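Local coordinates for protein-disulfide isomerase (Novosphingobium aromaticivorans, PDB 3GMF) that probably acts as a thioredoxin-fold thiol-disulfide oxidoreductase or isomerase, rearranging or forming disulfide bonds in other proteins, at residues C30-F33 against E34-E38; A119-D123 against F124-D128; R133-R137 against S138-R142; H183-A186 against S187-P190. All coordinates share one frame; numbering follows the deposited sequence. Where two conformers were deposited one is given.

Overall arrangement
All four contacts are local, each within or at the end of a helix, and follow one another along the chain in numerical order. Contact 1, in helix 28-46, and contact 4, at the start of helix 185-196, belong to the thioredoxin fold; centres about 10 Å apart, they touch through Phe33, Glu36 and Ser37 against Trp185 and Leu188. Contacts 2 and 3, centres about 12 Å apart, lie in the helices inserted between strands 51-57 and 171-174, joined where Tyr127 meets helix 137-144. Centre to centre, contact 2 lies about 24 Å from contact 1 and about 33 Å from contact 4, contact 3 about 27 Å and 36 Å from them; the pairs mark the thioredoxin and helical parts.

Contact 1. Residues C30-F33 against E34-E38; sequences CSHF and EIESE
Ser37 folds back against Phe33 on the tight side of the contact. With OG set between the backbone N and the carbonyl carbon (chi1 77°), the hydroxyl turns back to donate to Phe33 O, at 2.8 Å from Ser37 OG. The same oxygen takes the routine helical bond from Ser37 N, the two donors reaching it from opposite faces of the carbonyl plane. The carbonyl of the buried Phe33 is thus gripped twice by one residue. The side chain covers one face of the Phe33 ring: Ser37 OG stands 3.3 Å above the ring plane near its rim, and Ser37 CB makes a CH-pi contact 4.0 Å from the ring centroid. Trp185 and Leu188 of helix 185-196 pack on the same phenyl ring.

Both segments belong to helix 28-46, the crossover helix of the beta-alpha-beta unit formed with strands 17-23 and 51-57. Cys30 lies near its start and, with Cys27, fits the CxxC pattern of thioredoxin-like proteins, consistent with a redox role. Glu34 N donates to Cys30 O, while Glu34 OE2 turns to Thr84 OG1 in helix 76-88.

The solvent side is looser. His32 and Glu36 meet at a slant, their ring and carboxylate planes 39° apart. Glu36 CG lies over one face of the imidazole, 3.9 Å from the centroid of the His32 ring, as a CH-pi contact, but Glu36 OE2 stays 4.1 Å from His32 ND1. The exposed Ile35 lays CD1 3.5 Å from Ser31 O, while OG of the buried Ser31 turns the other way, to Met87 O.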
# COMPACT_ATOMS: atom_id res chain seq x y z
N CYS A 30 6.73 6.44 -1.01
CA CYS A 30 5.36 6.23 -0.53
C CYS A 30 5.25 6.47 0.97
O CYS A 30 4.25 7.03 1.43
CB CYS A 30 4.88 4.83 -0.86
SG CYS A 30 4.63 4.62 -2.63
N SER A 31 6.26 6.03 1.72
CA SER A 31 6.29 6.31 3.17
C SER A 31 6.32 7.81 3.43
O SER A 31 5.47 8.33 4.17
CB SER A 31 7.48 5.62 3.83
OG SER A 31 7.54 5.98 5.21
N HIS A 32 7.28 8.50 2.82
CA HIS A 32 7.37 9.96 2.90
C HIS A 32 6.07 10.63 2.46
O HIS A 32 5.59 11.56 3.13
CB HIS A 32 8.57 10.47 2.09
CG HIS A 32 8.83 11.94 2.23
ND1 HIS A 32 8.99 12.56 3.45
CD2 HIS A 32 8.98 12.90 1.29
CE1 HIS A 32 9.22 13.85 3.26
NE2 HIS A 32 9.22 14.08 1.96
N PHE A 33 5.47 10.15 1.37
CA PHE A 33 4.21 10.74 0.88
C PHE A 33 3.06 10.60 1.89
O PHE A 33 2.29 11.53 2.10
CB PHE A 33 3.79 10.13 -0.47
CG PHE A 33 2.40 10.50 -0.88
CD1 PHE A 33 2.13 11.78 -1.40
CD2 PHE A 33 1.36 9.59 -0.76
CE1 PHE A 33 0.82 12.13 -1.78
CE2 PHE A 33 0.06 9.94 -1.14
CZ PHE A 33 -0.21 11.22 -1.64
N GLU A 34 2.95 9.42 2.50
CA GLU A 34 1.92 9.19 3.52
C GLU A 34 2.04 10.16 4.70
O GLU A 34 1.05 10.75 5.13
CB GLU A 34 1.94 7.74 4.01
CG GLU A 34 0.72 7.37 4.88
CD GLU A 34 -0.58 7.22 4.08
OE1 GLU A 34 -0.65 7.60 2.88
OE2 GLU A 34 -1.55 6.70 4.67
N ILE A 35 3.26 10.32 5.21
CA ILE A 35 3.54 11.23 6.33
C ILE A 35 3.20 12.67 5.92
O ILE A 35 2.56 13.39 6.69
CB ILE A 35 5.01 11.10 6.81
CG1 ILE A 35 5.26 9.70 7.39
CG2 ILE A 35 5.36 12.19 7.83
CD1 ILE A 35 6.69 9.23 7.31
N GLU A 36 3.56 13.06 4.70
CA GLU A 36 3.36 14.43 4.22
C GLU A 36 1.89 14.76 3.92
O GLU A 36 1.46 15.90 4.10
CB GLU A 36 4.18 14.67 2.94
CG GLU A 36 5.70 14.83 3.14
CD GLU A 36 6.05 15.95 4.10
OE1 GLU A 36 5.60 17.10 3.87
OE2 GLU A 36 6.79 15.68 5.07
N SER A 37 1.13 13.77 3.45
CA SER A 37 -0.19 14.02 2.87
C SER A 37 -1.43 13.56 3.64
O SER A 37 -2.49 14.16 3.47
CB SER A 37 -0.26 13.37 1.49
OG SER A 37 -0.43 11.97 1.61
N GLU A 38 -1.31 12.49 4.43
CA GLU A 38 -2.47 11.84 5.04
C GLU A 38 -3.39 12.83 5.76
O GLU A 38 -4.61 12.82 5.52
CB GLU A 38 -2.05 10.70 5.99
CG GLU A 38 -3.19 9.98 6.74
CD GLU A 38 -4.08 9.12 5.85
OE1 GLU A 38 -3.67 8.78 4.72
OE2 GLU A 38 -5.20 8.77 6.29

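Contact 2. Residues A119-D123 against F124-D128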
# COMPACT_ATOMS: atom_id res chain seq x y z
N ALA A 119 9.40 -16.87 5.36
CA ALA A 119 10.79 -16.44 5.55
C ALA A 119 10.87 -14.93 5.71
O ALA A 119 11.57 -14.39 6.59
CB ALA A 119 11.67 -16.89 4.39
N ILE A 120 10.14 -14.22 4.84
CA ILE A 120 10.10 -12.77 4.89
C ILE A 120 9.46 -12.28 6.20
O ILE A 120 9.99 -11.37 6.85
CB ILE A 120 9.33 -12.21 3.68
CG1 ILE A 120 10.17 -12.42 2.42
CG2 ILE A 120 9.04 -10.72 3.86
CD1 ILE A 120 9.39 -12.12 1.09
N ALA A 121 8.32 -12.86 6.55
CA ALA A 121 7.61 -12.45 7.77
C ALA A 121 8.51 -12.66 9.00
O ALA A 121 8.49 -11.86 9.94
CB ALA A 121 6.34 -13.20 7.92
N SER A 122 9.31 -13.72 8.95
CA SER A 122 10.29 -13.98 10.00
C SER A 122 11.41 -12.94 10.03
O SER A 122 11.64 -12.28 11.06
CB SER A 122 10.88 -15.38 9.86
OG SER A 122 11.70 -15.68 10.98
N ASP A 123 12.08 -12.76 8.89
CA ASP A 123 13.18 -11.80 8.77
C ASP A 123 12.79 -10.37 9.10
O ASP A 123 13.60 -9.63 9.67
CB ASP A 123 13.80 -11.82 7.37
CG ASP A 123 14.53 -13.10 7.05
OD1 ASP A 123 14.76 -13.96 7.94
OD2 ASP A 123 14.91 -13.26 5.88
N PHE A 124 11.56 -9.97 8.74
CA PHE A 124 11.10 -8.60 8.95
C PHE A 124 10.32 -8.43 10.25
O PHE A 124 9.85 -7.34 10.56
CB PHE A 124 10.32 -8.10 7.73
CG PHE A 124 11.20 -7.77 6.56
CD1 PHE A 124 11.62 -6.47 6.35
CD2 PHE A 124 11.63 -8.78 5.68
CE1 PHE A 124 12.46 -6.13 5.27
CE2 PHE A 124 12.46 -8.48 4.62
CZ PHE A 124 12.88 -7.15 4.40
N ARG A 125 10.25 -9.52 11.02
CA ARG A 125 9.64 -9.51 12.36
C ARG A 125 8.18 -9.05 12.36
O ARG A 125 7.75 -8.27 13.22
CB ARG A 125 10.50 -8.69 13.34
CG ARG A 125 11.82 -9.35 13.72
CD ARG A 125 12.72 -8.39 14.50
NE ARG A 125 11.98 -7.58 15.48
CZ ARG A 125 11.67 -7.96 16.72
NH1 ARG A 125 12.01 -9.16 17.18
NH2 ARG A 125 10.99 -7.13 17.51
N PHE A 126 7.42 -9.54 11.38
CA PHE A 126 6.02 -9.13 11.24
C PHE A 126 5.10 -9.77 12.30
O PHE A 126 4.03 -9.24 12.62
CB PHE A 126 5.54 -9.43 9.82
CG PHE A 126 6.10 -8.49 8.78
CD1 PHE A 126 6.53 -7.21 9.13
CD2 PHE A 126 6.16 -8.87 7.43
CE1 PHE A 126 7.03 -6.31 8.15
CE2 PHE A 126 6.64 -8.00 6.46
CZ PHE A 126 7.09 -6.71 6.82
N TYR A 127 5.51 -10.91 12.83
CA TYR A 127 4.77 -11.55 13.93
C TYR A 127 4.72 -10.62 15.14
O TYR A 127 3.63 -10.37 15.65
CB TYR A 127 5.37 -12.93 14.27
CG TYR A 127 5.40 -13.87 13.08
CD1 TYR A 127 4.25 -14.56 12.69
CD2 TYR A 127 6.57 -14.06 12.35
CE1 TYR A 127 4.27 -15.41 11.58
CE2 TYR A 127 6.60 -14.91 11.25
CZ TYR A 127 5.44 -15.59 10.87
OH TYR A 127 5.48 -16.44 9.79
N ASP A 128 5.87 -10.09 15.55
CA ASP A 128 5.95 -9.10 16.64
C ASP A 128 5.25 -7.78 16.33
O ASP A 128 4.52 -7.25 17.17
CB ASP A 128 7.42 -8.84 17.05
CG ASP A 128 8.05 -10.02 17.81
OD1 ASP A 128 7.35 -11.02 18.09
OD2 ASP A 128 9.25 -9.94 18.13
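Ile120 and Phe124 lie side by side and point the same way, Ile120 CG2 resting 3.7 Å from Phe124 CD2. Phe124 keeps CG beside its backbone N (chi1 -74°), which lays the ring alongside Ile120. The same ring edge meets Ile120 O in its plane, with Phe124 CD2 at 3.3 Å, while that carbonyl accepts the bond of Phe124 N. Beside this pair, Ala121 CB is met by the CE2-CZ-OH side of the Tyr127 ring, with Tyr127 CE2 at 3.8 Å.

A Schellman motif brings Tyr127 and Phe126 back onto Ala121. Arg125 takes a positive phi (58°), which ends helix 113-123 and turns the chain, and Phe126 N donates to Ala121 O at 2.9 Å, in the carbonyl plane. Arg125 N bonds to Ser122 O at 3.1 Å, from above the carbonyl plane. Arg125 is also the N-cap position of the next helix, and its NH1 forms a salt bridge with Asp128 OD2. Asp123 OD2 forms a salt bridge with Arg107 and accepts from Trp108 NE1.

The turn joins helix 113-123 to helix 126-131 with almost no linker; Ile120, Phe124 and Phe126 face helix 62-73, and Tyr127 packs on helix 137-144.

Contact 3. Residues R133-R137 against S138-R142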
# COMPACT_ATOMS: atom_id res chain seq x y z
N ARG A 133 -0.29 -5.11 17.65
CA ARG A 133 -1.50 -4.51 17.10
C ARG A 133 -2.70 -5.47 17.12
O ARG A 133 -3.65 -5.32 16.34
CB ARG A 133 -1.24 -4.00 15.68
CG ARG A 133 -0.38 -2.77 15.65
CD ARG A 133 0.20 -2.48 14.28
NE ARG A 133 0.91 -1.21 14.29
CZ ARG A 133 2.17 -1.05 14.68
NH1 ARG A 133 2.90 -2.10 15.07
NH2 ARG A 133 2.70 0.16 14.68
N GLY A 134 -2.63 -6.46 18.00
CA GLY A 134 -3.77 -7.32 18.28
C GLY A 134 -3.90 -8.60 17.48
O GLY A 134 -4.70 -9.47 17.85
N MET A 135 -3.13 -8.73 16.40
CA MET A 135 -3.18 -9.92 15.55
C MET A 135 -2.20 -10.98 16.05
O MET A 135 -0.98 -10.78 16.01
CB MET A 135 -2.87 -9.55 14.08
CG MET A 135 -3.02 -10.70 13.08
SD MET A 135 -2.69 -10.30 11.34
CE MET A 135 -4.19 -9.43 10.87
N ASP A 136 -2.72 -12.12 16.51
CA ASP A 136 -1.88 -13.20 17.02
C ASP A 136 -1.22 -13.99 15.89
O ASP A 136 -1.47 -13.71 14.71
CB ASP A 136 -2.66 -14.13 17.98
CG ASP A 136 -3.94 -14.70 17.37
OD1 ASP A 136 -3.92 -15.17 16.21
OD2 ASP A 136 -4.98 -14.69 18.06
N ARG A 137 -0.38 -14.96 16.24
CA ARG A 137 0.32 -15.78 15.27
C ARG A 137 -0.61 -16.60 14.36
O ARG A 137 -0.37 -16.68 13.16
CB ARG A 137 1.35 -16.69 15.96
CG ARG A 137 2.29 -17.42 15.00
CD ARG A 137 3.42 -18.12 15.73
NE ARG A 137 4.54 -17.22 16.01
CZ ARG A 137 5.58 -17.04 15.20
NH1 ARG A 137 5.65 -17.69 14.04
NH2 ARG A 137 6.55 -16.21 15.55
N SER A 138 -1.67 -17.19 14.93
CA SER A 138 -2.61 -18.02 14.17
C SER A 138 -3.38 -17.22 13.12
O SER A 138 -3.59 -17.70 12.00
CB SER A 138 -3.57 -18.76 15.10
OG SER A 138 -4.35 -17.85 15.87
N THR A 139 -3.81 -16.01 13.49
CA THR A 139 -4.50 -15.12 12.56
C THR A 139 -3.53 -14.67 11.45
O THR A 139 -3.89 -14.66 10.27
CB THR A 139 -5.10 -13.89 13.28
OG1 THR A 139 -5.92 -14.34 14.37
CG2 THR A 139 -5.95 -13.03 12.34
N LEU A 140 -2.29 -14.36 11.84
CA LEU A 140 -1.27 -13.93 10.86
C LEU A 140 -0.85 -15.07 9.93
O LEU A 140 -0.71 -14.86 8.72
CB LEU A 140 -0.06 -13.24 11.53
CG LEU A 140 1.07 -12.70 10.62
CD1 LEU A 140 0.54 -11.79 9.52
CD2 LEU A 140 2.12 -11.97 11.42
N ASP A 141 -0.70 -16.28 10.47
CA ASP A 141 -0.41 -17.48 9.66
C ASP A 141 -1.42 -17.71 8.52
O ASP A 141 -1.01 -18.00 7.39
CB ASP A 141 -0.37 -18.76 10.52
CG ASP A 141 0.89 -18.86 11.36
OD1 ASP A 141 1.91 -18.23 11.03
OD2 ASP A 141 0.84 -19.60 12.38
N ARG A 142 -2.71 -17.59 8.84
CA ARG A 142 -3.79 -17.76 7.88
C ARG A 142 -3.69 -16.70 6.79
O ARG A 142 -3.80 -17.00 5.60
CB ARG A 142 -5.17 -17.66 8.56
CG ARG A 142 -5.57 -18.88 9.37
CD ARG A 142 -7.07 -18.87 9.69
NE ARG A 142 -7.57 -17.58 10.19
CZ ARG A 142 -7.54 -17.19 11.46
NH1 ARG A 142 -7.04 -17.98 12.41
NH2 ARG A 142 -8.02 -16.00 11.79
O HOH W 1 -5.77 -12.30 16.62
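Asp136 places CG between its own backbone N and carbonyl carbon (chi1 55°), which swings the carboxylate over the first turn of the helix. Thr139 answers with OG1 beside its backbone N (chi1 -54°), a setting that turns its hydroxyl to the same oxygen its amide meets. Asp136 OD1 consequently accepts three bonds: from Ser138 OG at 2.7 Å, from Thr139 N at 2.8 Å and from Thr139 OG1 at 2.8 Å. The amide arrives nearly along the C-O axis, whereas both hydroxyls come from out of the carboxylate plane. This is an N-cap aspartate, and the amides of the first turn would be expected to favour its negative charge. A water knits the approach to the helix, accepting from Asp136 N and donating to Gly134 O and, at 3.0 Å, to Thr139 OG1.

Beneath the cap, on the buried side, Met135 CG touches Thr139 CG2 at 3.8 Å, and Met135 SD lies 3.9 Å from Leu140 CB, the two side chains crossing at about a right angle. Gly134, at positive phi, closes a Schellman motif that ends the preceding helix.

The loop that ends at Asp136 links helix 126-131 to helix 137-144, which opens at Arg137. Met135 and Leu140 face helix 62-73, where Met135 meets Cys73, disulfide-bonded to Cys143, while Arg137 makes a cation-pi contact with Tyr127.

Contact 4. Residues H183-A186 against S187-P190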
# COMPACT_ATOMS: atom_id res chain seq x y z
N HIS A 183 4.92 12.52 -8.36
CA HIS A 183 5.27 11.39 -7.48
C HIS A 183 5.55 11.76 -6.03
O HIS A 183 6.22 11.03 -5.32
CB HIS A 183 6.42 10.59 -8.09
CG HIS A 183 6.16 10.20 -9.51
ND1 HIS A 183 5.30 9.17 -9.86
CD2 HIS A 183 6.60 10.73 -10.68
CE1 HIS A 183 5.25 9.07 -11.17
NE2 HIS A 183 6.02 10.01 -11.70
N ASP A 184 5.00 12.90 -5.58
CA ASP A 184 5.13 13.31 -4.18
C ASP A 184 4.04 14.32 -3.84
O ASP A 184 3.31 14.76 -4.72
CB ASP A 184 6.55 13.85 -3.87
CG ASP A 184 6.89 15.15 -4.61
OD1 ASP A 184 6.05 15.78 -5.28
OD2 ASP A 184 8.07 15.55 -4.51
N TRP A 185 3.94 14.68 -2.56
CA TRP A 185 2.88 15.58 -2.12
C TRP A 185 3.03 16.99 -2.70
O TRP A 185 2.05 17.64 -3.08
CB TRP A 185 2.82 15.59 -0.60
CG TRP A 185 1.75 16.44 -0.01
CD1 TRP A 185 1.90 17.36 0.99
CD2 TRP A 185 0.35 16.43 -0.34
NE1 TRP A 185 0.69 17.94 1.29
CE2 TRP A 185 -0.28 17.39 0.49
CE3 TRP A 185 -0.42 15.73 -1.27
CZ2 TRP A 185 -1.66 17.65 0.42
CZ3 TRP A 185 -1.79 15.99 -1.35
CH2 TRP A 185 -2.40 16.95 -0.50
N ALA A 186 4.27 17.43 -2.85
CA ALA A 186 4.57 18.78 -3.34
C ALA A 186 4.07 18.98 -4.77
O ALA A 186 3.54 20.05 -5.09
CB ALA A 186 6.06 19.04 -3.25
N SER A 187 4.22 17.95 -5.61
CA SER A 187 3.68 17.97 -6.97
C SER A 187 2.17 17.66 -7.06
O SER A 187 1.46 18.15 -7.95
CB SER A 187 4.50 17.07 -7.90
OG SER A 187 4.51 15.73 -7.45
N LEU A 188 1.69 16.80 -6.17
CA LEU A 188 0.29 16.42 -6.18
C LEU A 188 -0.65 17.52 -5.69
O LEU A 188 -1.67 17.80 -6.33
CB LEU A 188 0.09 15.15 -5.37
CG LEU A 188 -1.38 14.66 -5.32
CD1 LEU A 188 -1.95 14.29 -6.72
CD2 LEU A 188 -1.48 13.49 -4.36
N ARG A 189 -0.33 18.12 -4.54
CA ARG A 189 -1.26 19.04 -3.87
C ARG A 189 -1.80 20.18 -4.76
O ARG A 189 -3.03 20.40 -4.74
CB ARG A 189 -0.67 19.58 -2.55
CG ARG A 189 -1.60 20.55 -1.83
CD ARG A 189 -1.05 20.95 -0.49
NE ARG A 189 -0.00 21.94 -0.63
CZ ARG A 189 0.56 22.57 0.40
NH1 ARG A 189 0.16 22.31 1.64
NH2 ARG A 189 1.52 23.46 0.19
N PRO A 190 -0.94 20.87 -5.55
CA PRO A 190 -1.52 21.94 -6.38
C PRO A 190 -2.54 21.43 -7.40
O PRO A 190 -3.50 22.14 -7.72
CB PRO A 190 -0.30 22.56 -7.08
CG PRO A 190 0.88 22.16 -6.23
CD PRO A 190 0.52 20.78 -5.74
O HOH W 2 7.25 14.19 -8.37
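The chain passes from an extended Asp184 into the helical angles of Trp185, opening the first turn of helix 185-196, the C-terminal helix of this thioredoxin fold. Leu188 N bonds back to Asp184 O and Arg189 N to Trp185 O, the latter at 2.8 Å and nearly straight. Pro190 has no amide hydrogen to continue the series, and the helix kinks there, with Pro190 CD lying 3.2 Å from Ala186 O.

Asp184 is the N-cap. Its OD1 takes a capping bond from Ser187 N at 2.9 Å, nearly along the C-O axis, and a second from Ser187 OG at 2.7 Å, the two donors coming from opposite faces of the carboxylate plane. Ser187 OG lies between its own backbone N and carbonyl carbon (chi1 59°), a setting that points it back at the aspartate. A water joins His183 N to the same hydroxyl, while His183 ND1 bonds to Pro170 O.

Trp185 folds along the helix so that Leu188 and Arg189 meet different parts of its ring. Leu188 CD2 sits at the edge in the ring plane, 3.9 Å from Trp185 CZ3. From helix 28-46, Leu41 packs on the indole, and Gln40 OE1 accepts from both Trp185 NE1 and Arg189 NH1. The aliphatic part of Arg189 runs over one indole face, with Arg189 CD 3.5 Å from Trp185 CZ2 and the guanidinium turned 64° from the ring; Arg189 CB makes a CH-pi contact 3.6 Å from the centroid of the six-membered ring of Trp185, only 8° off its normal.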